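Long-range contact in type III restriction-modification enzyme EcoP15I Mod subunit (Escherichia coli, PDB 4ZCF), which methylates the second adenine of 5'-CAGCAG-3' sites in DNA at N6, using S-adenosyl-L-methionine, and joins the Res subunit for DNA restriction: residues Ile120-Pro125 / Asp439-Ser444. Residues are numbered along the deposited sequence; the frame is centred on the assembly and turned at random.
Sequences IYIDPP and DFFAGS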
loop_
_atom_site.group_PDB
_atom_site.type_symbol
_atom_site.label_atom_id
_atom_site.label_comp_id
_atom_site.label_asym_id
_atom_site.label_seq_id
_atom_site.Cartn_x
_atom_site.Cartn_y
_atom_site.Cartn_z
ATOM N N ILE A 120 6.794 8.603 -5.439
ATOM C CA ILE A 120 6.324 8.565 -6.806
ATOM C C ILE A 120 5.086 9.415 -6.874
ATOM O O ILE A 120 4.161 9.213 -6.087
ATOM C CB ILE A 120 6.033 7.125 -7.315
ATOM C CG1 ILE A 120 7.329 6.231 -7.285
ATOM C CG2 ILE A 120 5.347 7.141 -8.706
ATOM C CD1 ILE A 120 7.124 4.767 -7.747
ATOM N N TYR A 121 5.073 10.399 -7.790
ATOM C CA TYR A 121 3.885 11.179 -8.103
ATOM C C TYR A 121 3.611 10.941 -9.565
ATOM O O TYR A 121 4.508 11.103 -10.369
ATOM C CB TYR A 121 4.017 12.699 -7.836
ATOM C CG TYR A 121 2.777 13.423 -8.336
ATOM C CD1 TYR A 121 1.539 13.237 -7.713
ATOM C CD2 TYR A 121 2.794 14.121 -9.541
ATOM C CE1 TYR A 121 0.375 13.793 -8.231
ATOM C CE2 TYR A 121 1.623 14.638 -10.092
ATOM C CZ TYR A 121 0.424 14.499 -9.415
ATOM O OH TYR A 121 -0.726 15.025 -9.933
ATOM N N ILE A 122 2.398 10.572 -9.923
ATOM C CA ILE A 122 2.025 10.381 -11.331
ATOM C C ILE A 122 0.671 10.990 -11.658
ATOM O O ILE A 122 -0.236 10.942 -10.840
ATOM C CB ILE A 122 2.168 8.926 -11.913
ATOM C CG1 ILE A 122 1.539 7.846 -11.032
ATOM C CG2 ILE A 122 3.592 8.613 -12.329
ATOM C CD1 ILE A 122 1.029 6.607 -11.864
ATOM N N ASP A 123 0.552 11.586 -12.855
ATOM C CA ASP A 123 -0.713 12.115 -13.355
ATOM C C ASP A 123 -1.027 11.291 -14.617
ATOM O O ASP A 123 -0.620 11.648 -15.722
ATOM C CB ASP A 123 -0.636 13.621 -13.601
ATOM C CG ASP A 123 -1.841 14.275 -14.244
ATOM O OD1 ASP A 123 -2.969 13.784 -14.032
ATOM O OD2 ASP A 123 -1.665 15.342 -14.882
ATOM N N PRO A 124 -1.650 10.109 -14.456
ATOM C CA PRO A 124 -1.909 9.270 -15.625
ATOM C C PRO A 124 -3.082 9.807 -16.434
ATOM O O PRO A 124 -3.769 10.711 -15.962
ATOM C CB PRO A 124 -2.218 7.908 -15.000
ATOM C CG PRO A 124 -2.879 8.235 -13.719
ATOM C CD PRO A 124 -2.172 9.482 -13.224
ATOM N N PRO A 125 -3.336 9.309 -17.653
ATOM C CA PRO A 125 -4.551 9.762 -18.346
ATOM C C PRO A 125 -5.765 9.259 -17.551
ATOM O O PRO A 125 -5.776 8.131 -17.017
ATOM C CB PRO A 125 -4.447 9.129 -19.740
ATOM C CG PRO A 125 -3.512 7.969 -19.594
ATOM C CD PRO A 125 -2.630 8.232 -18.393
ATOM N N ASP A 439 8.460 10.677 -11.518
ATOM C CA ASP A 439 7.227 10.898 -12.291
ATOM C C ASP A 439 7.418 10.220 -13.627
ATOM O O ASP A 439 8.263 10.645 -14.388
ATOM C CB ASP A 439 6.893 12.403 -12.478
ATOM C CG ASP A 439 5.474 12.707 -12.941
ATOM O OD1 ASP A 439 4.886 11.879 -13.688
ATOM O OD2 ASP A 439 4.933 13.729 -12.524
ATOM N N PHE A 440 6.697 9.139 -13.894
ATOM C CA PHE A 440 6.848 8.416 -15.164
ATOM C C PHE A 440 5.809 8.764 -16.237
ATOM O O PHE A 440 5.797 8.150 -17.289
ATOM C CB PHE A 440 7.107 6.911 -14.960
ATOM C CG PHE A 440 6.097 6.151 -14.125
ATOM C CD1 PHE A 440 4.989 5.543 -14.721
ATOM C CD2 PHE A 440 6.279 5.996 -12.760
ATOM C CE1 PHE A 440 4.055 4.840 -13.950
ATOM C CE2 PHE A 440 5.356 5.280 -11.993
ATOM C CZ PHE A 440 4.243 4.716 -12.588
ATOM N N PHE A 441 4.984 9.804 -15.980
ATOM C CA PHE A 441 4.006 10.429 -16.889
ATOM C C PHE A 441 4.324 11.922 -16.781
ATOM O O PHE A 441 3.438 12.693 -16.412
ATOM C CB PHE A 441 2.536 10.169 -16.452
ATOM C CG PHE A 441 2.012 8.776 -16.732
ATOM C CD1 PHE A 441 1.610 8.408 -18.015
ATOM C CD2 PHE A 441 1.945 7.822 -15.719
ATOM C CE1 PHE A 441 1.129 7.122 -18.268
ATOM C CE2 PHE A 441 1.475 6.535 -15.983
ATOM C CZ PHE A 441 1.067 6.193 -17.252
ATOM N N ALA A 442 5.606 12.328 -17.042
ATOM C CA ALA A 442 6.098 13.708 -16.903
ATOM C C ALA A 442 5.089 14.820 -17.226
ATOM O O ALA A 442 4.977 15.803 -16.470
ATOM C CB ALA A 442 7.379 13.911 -17.700
ATOM N N GLY A 443 4.367 14.628 -18.335
ATOM C CA GLY A 443 3.391 15.560 -18.867
ATOM C C GLY A 443 4.097 16.765 -19.443
ATOM O O GLY A 443 4.728 16.668 -20.489
ATOM N N SER A 444 4.033 17.889 -18.710
ATOM C CA SER A 444 4.637 19.171 -19.023
ATOM C C SER A 444 5.968 19.388 -18.317
ATOM O O SER A 444 6.689 20.306 -18.695
ATOM C CB SER A 444 3.667 20.302 -18.680
ATOM O OG SER A 444 3.075 20.208 -17.394
HETATM O O HOH W 1 2.558 13.354 -13.888
#
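A water joins the two segments: Asp123 N donates to it at 2.9 Å, and Asp439 OD2 and Phe441 O each lie 2.8 Å from it as acceptors, its two protons being shared among a larger set of takers. No direct hydrogen bond links 120-125 to 439-444, which makes this water a polar bridge between them; Asp439 CA adds a CA-H...O contact to Tyr121 O (3.3 Å). Both oxygens of the Asp439 carboxylate have partners. OD1 accepts from Phe441 N (3.1 Å, N-H...O angle 151°) on the anti side, closing an Asx turn, while OD2 also hydrogen-bonds Thr447 OG1. CG stands anti to the backbone N (chi1 -165°), which places the carboxylate alongside the Tyr121 ring; the two planes are 86° apart.

Apolar packing supplies much of the remainder. Ile122 CG2 sits over the centre of one face of the Phe440 ring, 3.7 Å from its centroid, a CH-pi contact; Ile120 CG2 reaches CE2 of the same ring at 3.8 Å. Were the Phe440 ring cut back to an alanine, Ile120 CG2 would probably lose its ring contact and Ile122 CG2 the face it sits on, keeping just the Phe441 edge. That edge belongs to a ring whose face lies under Pro124 CA, 4.1 Å from the centroid. Pro125 CD reaches Phe441 CE1 at 3.9 Å, the two side chains crossing at about a right angle.

Asp123, Pro124 and Pro125 belong to the DPPY motif of amino-methyltransferases, in a region predicted to bind S-adenosylmethionine, and Asp123 is salt-bridged to Lys418. The contact joins the C-terminal ends of neighbouring parallel strands 117-122 and 434-439 in the central Rossmann-like sheet; helix 171-188 packs on Phe440 through Arg181 and Ala185, and strands 193-199 and 461-468 flank the pair.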